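Local coordinates for protein putative TetR-family transcriptional regulator (PDB 2G3B) that probably binds DNA through a helix-turn-helix motif and regulates transcription as a member of the TetR family of repressors, at residues A[87-98]-A[159-167]. Sequence-based numbering, arbitrary orientation.
Sequences EIQDRPEVVENS and VEGLSGRWL
Ile88 and Trp166 run past each other in opposite directions, with CG2 of Ile88 over one face of the indole, 3.7 Å from the centroid of the Trp166 six-membered ring and 15° off the normal, a CH-pi contact. Trp166 carries its CG anti to the backbone N (chi1 176°), which sends the ring out from helix 159-167 between the loop 87-91 and helix 92-98. There Gln89 O meets the ring edge 3.4 Å from Trp166 CH2, Ser98 OG lies in the ring plane near Trp166 CZ3, and Val95 CG2 comes up obliquely to Trp166 CH2. Next to the ring, Ser98 OG also touches Leu167 CD1 at 3.6 Å. The other branch of Ile88 ends in CD1, which rests on Leu162 CB, 4.0 Å away, and beside Ser163 OG. No direct hydrogen bond joins the segments; instead one water donates to Glu87 O and Ser163 OG, each at 2.7 Å, and also bonds Ser98 OG. Glu87 CB closes this end against Val159 CG1, while its carboxylate turns to Arg66 and a glycerol, probably from the crystallisation liquor. Packing is looser toward exposed Asp90, whose OD1 stays 4.0 Å from Trp166 CZ2; both Asp90 OD1 and Trp166 NE1 are hydrogen-bonded to Thr173 OG1. With an alanine here instead of Trp166, the space between Ile88, Gln89 and Ser98 would probably be left unfilled, and Thr173 OG1 would lose its indole partner. The axes of 92-98 and 159-167 come within 11.2 Å and cross at -106°, within the all-helical C-terminal domain characteristic of TetR-family regulators.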
loop_
_atom_site.group_PDB
_atom_site.type_symbol
_atom_site.label_atom_id
_atom_site.label_comp_id
_atom_site.label_asym_id
_atom_site.label_seq_id
_atom_site.Cartn_x
_atom_site.Cartn_y
_atom_site.Cartn_z
ATOM N N GLU A 87 13.361 -5.464 -1.118
ATOM C CA GLU A 87 11.973 -5.559 -0.588
ATOM C C GLU A 87 11.033 -6.442 -1.405
ATOM O O GLU A 87 9.976 -6.935 -0.921
ATOM C CB GLU A 87 11.375 -4.129 -0.561
ATOM C CG GLU A 87 12.151 -3.106 0.269
ATOM C CD GLU A 87 12.110 -3.422 1.786
ATOM O OE1 GLU A 87 11.201 -4.127 2.244
ATOM O OE2 GLU A 87 12.997 -2.954 2.509
ATOM N N ILE A 88 11.388 -6.612 -2.670
ATOM C CA ILE A 88 10.547 -7.330 -3.624
ATOM C C ILE A 88 11.369 -8.374 -4.355
ATOM O O ILE A 88 12.085 -8.064 -5.288
ATOM C CB ILE A 88 9.736 -6.402 -4.580
ATOM C CG1 ILE A 88 8.826 -5.454 -3.774
ATOM C CG2 ILE A 88 8.942 -7.253 -5.640
ATOM C CD1 ILE A 88 8.186 -4.342 -4.622
ATOM N N GLN A 89 11.232 -9.628 -3.890
ATOM C CA GLN A 89 12.035 -10.781 -4.333
ATOM C C GLN A 89 11.208 -12.014 -4.152
ATOM O O GLN A 89 10.426 -12.090 -3.209
ATOM C CB GLN A 89 13.332 -11.008 -3.485
ATOM C CG GLN A 89 14.208 -9.802 -3.293
ATOM C CD GLN A 89 15.560 -10.166 -2.658
ATOM O OE1 GLN A 89 16.293 -11.016 -3.177
ATOM N NE2 GLN A 89 15.870 -9.553 -1.520
ATOM N N ASP A 90 11.348 -12.957 -5.078
ATOM C CA ASP A 90 10.689 -14.265 -5.004
ATOM C C ASP A 90 11.522 -15.183 -4.104
ATOM O O ASP A 90 12.158 -16.147 -4.596
ATOM C CB ASP A 90 10.632 -14.916 -6.396
ATOM C CG ASP A 90 9.727 -14.180 -7.366
ATOM O OD1 ASP A 90 8.755 -13.530 -6.914
ATOM O OD2 ASP A 90 10.002 -14.225 -8.608
ATOM N N ARG A 91 11.606 -14.817 -2.834
ATOM C CA ARG A 91 12.242 -15.631 -1.774
ATOM C C ARG A 91 11.239 -15.753 -0.640
ATOM O O ARG A 91 10.543 -14.815 -0.328
ATOM C CB ARG A 91 13.489 -14.992 -1.199
ATOM C CG ARG A 91 14.558 -14.733 -2.236
ATOM C CD ARG A 91 15.907 -14.799 -1.563
ATOM N NE ARG A 91 16.671 -13.600 -1.821
ATOM C CZ ARG A 91 17.808 -13.300 -1.211
ATOM N NH1 ARG A 91 18.328 -14.120 -0.291
ATOM N NH2 ARG A 91 18.430 -12.173 -1.538
ATOM N N PRO A 92 11.116 -16.966 -0.054
ATOM C CA PRO A 92 10.019 -17.219 0.876
ATOM C C PRO A 92 9.926 -16.230 2.021
ATOM O O PRO A 92 8.814 -15.762 2.305
ATOM C CB PRO A 92 10.275 -18.683 1.382
ATOM C CG PRO A 92 11.211 -19.272 0.350
ATOM C CD PRO A 92 11.956 -18.137 -0.321
ATOM N N GLU A 93 11.055 -15.903 2.668
ATOM C CA GLU A 93 11.053 -14.948 3.763
ATOM C C GLU A 93 10.634 -13.545 3.357
ATOM O O GLU A 93 9.941 -12.868 4.115
ATOM C CB GLU A 93 12.399 -14.834 4.453
ATOM C CG GLU A 93 12.737 -16.004 5.402
ATOM C CD GLU A 93 13.760 -15.574 6.432
ATOM O OE1 GLU A 93 13.842 -16.242 7.461
ATOM O OE2 GLU A 93 14.471 -14.538 6.224
ATOM N N VAL A 94 11.098 -13.093 2.190
ATOM C CA VAL A 94 10.751 -11.767 1.695
ATOM C C VAL A 94 9.279 -11.696 1.374
ATOM O O VAL A 94 8.643 -10.681 1.650
ATOM C CB VAL A 94 11.661 -11.348 0.474
ATOM C CG1 VAL A 94 11.240 -10.014 -0.136
ATOM C CG2 VAL A 94 13.147 -11.251 0.931
ATOM N N VAL A 95 8.721 -12.779 0.811
ATOM C CA VAL A 95 7.299 -12.790 0.464
ATOM C C VAL A 95 6.509 -12.729 1.764
ATOM O O VAL A 95 5.522 -11.978 1.910
ATOM C CB VAL A 95 6.915 -14.077 -0.349
ATOM C CG1 VAL A 95 5.408 -14.293 -0.399
ATOM C CG2 VAL A 95 7.474 -13.982 -1.775
ATOM N N GLU A 96 6.898 -13.593 2.699
ATOM C CA GLU A 96 6.201 -13.600 3.989
ATOM C C GLU A 96 6.281 -12.253 4.695
ATOM O O GLU A 96 5.277 -11.778 5.216
ATOM C CB GLU A 96 6.728 -14.705 4.875
ATOM C CG GLU A 96 5.847 -14.829 6.119
ATOM C CD GLU A 96 6.439 -15.735 7.114
ATOM O OE1 GLU A 96 7.388 -15.311 7.792
ATOM O OE2 GLU A 96 5.995 -16.895 7.176
ATOM N N ASN A 97 7.455 -11.640 4.759
ATOM C CA ASN A 97 7.588 -10.331 5.422
ATOM C C ASN A 97 6.620 -9.346 4.791
ATOM O O ASN A 97 5.994 -8.550 5.460
ATOM C CB ASN A 97 8.956 -9.657 5.097
ATOM C CG ASN A 97 10.044 -10.047 6.055
ATOM O OD1 ASN A 97 9.771 -10.658 7.115
ATOM N ND2 ASN A 97 11.323 -9.690 5.702
ATOM N N SER A 98 6.576 -9.405 3.456
ATOM C CA SER A 98 5.746 -8.518 2.662
ATOM C C SER A 98 4.239 -8.715 2.895
ATOM O O SER A 98 3.513 -7.720 3.091
ATOM C CB SER A 98 6.176 -8.654 1.193
ATOM O OG SER A 98 5.453 -7.730 0.451
ATOM N N VAL A 159 7.461 1.506 -2.593
ATOM C CA VAL A 159 7.654 0.049 -2.327
ATOM C C VAL A 159 6.366 -0.598 -1.757
ATOM O O VAL A 159 5.956 -1.658 -2.194
ATOM C CB VAL A 159 8.856 -0.180 -1.329
ATOM C CG1 VAL A 159 8.896 -1.652 -0.766
ATOM C CG2 VAL A 159 10.203 0.250 -2.013
ATOM N N GLU A 160 5.713 0.062 -0.788
ATOM C CA GLU A 160 4.495 -0.500 -0.223
ATOM C C GLU A 160 3.358 -0.597 -1.264
ATOM O O GLU A 160 2.648 -1.575 -1.313
ATOM C CB GLU A 160 4.040 0.392 0.963
ATOM C CG GLU A 160 4.879 0.127 2.251
ATOM C CD GLU A 160 4.186 0.718 3.487
ATOM O OE1 GLU A 160 2.979 0.441 3.711
ATOM O OE2 GLU A 160 4.824 1.462 4.235
ATOM N N GLY A 161 3.190 0.441 -2.070
ATOM C CA GLY A 161 2.155 0.409 -3.125
ATOM C C GLY A 161 2.436 -0.660 -4.173
ATOM O O GLY A 161 1.497 -1.380 -4.589
ATOM N N LEU A 162 3.688 -0.760 -4.623
ATOM C CA LEU A 162 4.027 -1.820 -5.572
ATOM C C LEU A 162 3.833 -3.182 -4.951
ATOM O O LEU A 162 3.353 -4.083 -5.628
ATOM C CB LEU A 162 5.482 -1.709 -6.039
ATOM C CG LEU A 162 5.723 -0.507 -6.991
ATOM C CD1 LEU A 162 7.211 -0.274 -7.203
ATOM C CD2 LEU A 162 5.026 -0.741 -8.343
ATOM N N SER A 163 4.270 -3.333 -3.692
ATOM C CA SER A 163 4.131 -4.629 -2.984
ATOM C C SER A 163 2.667 -5.056 -2.845
ATOM O O SER A 163 2.352 -6.237 -2.994
ATOM C CB SER A 163 4.769 -4.566 -1.602
ATOM O OG SER A 163 6.187 -4.318 -1.773
ATOM N N GLY A 164 1.779 -4.087 -2.612
ATOM C CA GLY A 164 0.340 -4.404 -2.502
ATOM C C GLY A 164 -0.170 -5.019 -3.800
ATOM O O GLY A 164 -0.972 -5.965 -3.773
ATOM N N ARG A 165 0.246 -4.476 -4.950
ATOM C CA ARG A 165 -0.160 -5.025 -6.250
ATOM C C ARG A 165 0.510 -6.362 -6.548
ATOM O O ARG A 165 -0.084 -7.287 -7.117
ATOM C CB ARG A 165 0.245 -4.002 -7.324
ATOM C CG ARG A 165 -0.621 -2.712 -7.254
ATOM C CD ARG A 165 -0.533 -1.969 -8.584
ATOM N NE ARG A 165 -1.190 -0.643 -8.430
ATOM C CZ ARG A 165 -0.886 0.417 -9.166
ATOM N NH1 ARG A 165 0.083 0.302 -10.084
ATOM N NH2 ARG A 165 -1.548 1.568 -8.981
ATOM N N TRP A 166 1.759 -6.452 -6.116
ATOM C CA TRP A 166 2.573 -7.653 -6.326
ATOM C C TRP A 166 1.944 -8.852 -5.620
ATOM O O TRP A 166 1.869 -9.926 -6.196
ATOM C CB TRP A 166 3.961 -7.393 -5.770
ATOM C CG TRP A 166 4.942 -8.558 -5.798
ATOM C CD1 TRP A 166 5.334 -9.313 -6.899
ATOM C CD2 TRP A 166 5.769 -8.970 -4.711
ATOM N NE1 TRP A 166 6.337 -10.194 -6.518
ATOM C CE2 TRP A 166 6.600 -10.019 -5.181
ATOM C CE3 TRP A 166 5.847 -8.585 -3.350
ATOM C CZ2 TRP A 166 7.534 -10.686 -4.339
ATOM C CZ3 TRP A 166 6.740 -9.220 -2.520
ATOM C CH2 TRP A 166 7.583 -10.292 -3.020
ATOM N N LEU A 167 1.521 -8.637 -4.384
ATOM C CA LEU A 167 0.885 -9.673 -3.597
ATOM C C LEU A 167 -0.502 -10.130 -4.075
ATOM O O LEU A 167 -0.952 -11.228 -3.689
ATOM C CB LEU A 167 0.845 -9.245 -2.133
ATOM C CG LEU A 167 2.193 -9.024 -1.450
ATOM C CD1 LEU A 167 1.968 -8.269 -0.122
ATOM C CD2 LEU A 167 2.938 -10.381 -1.278
HETATM O O HOH W 1 7.685 -5.740 -0.093
#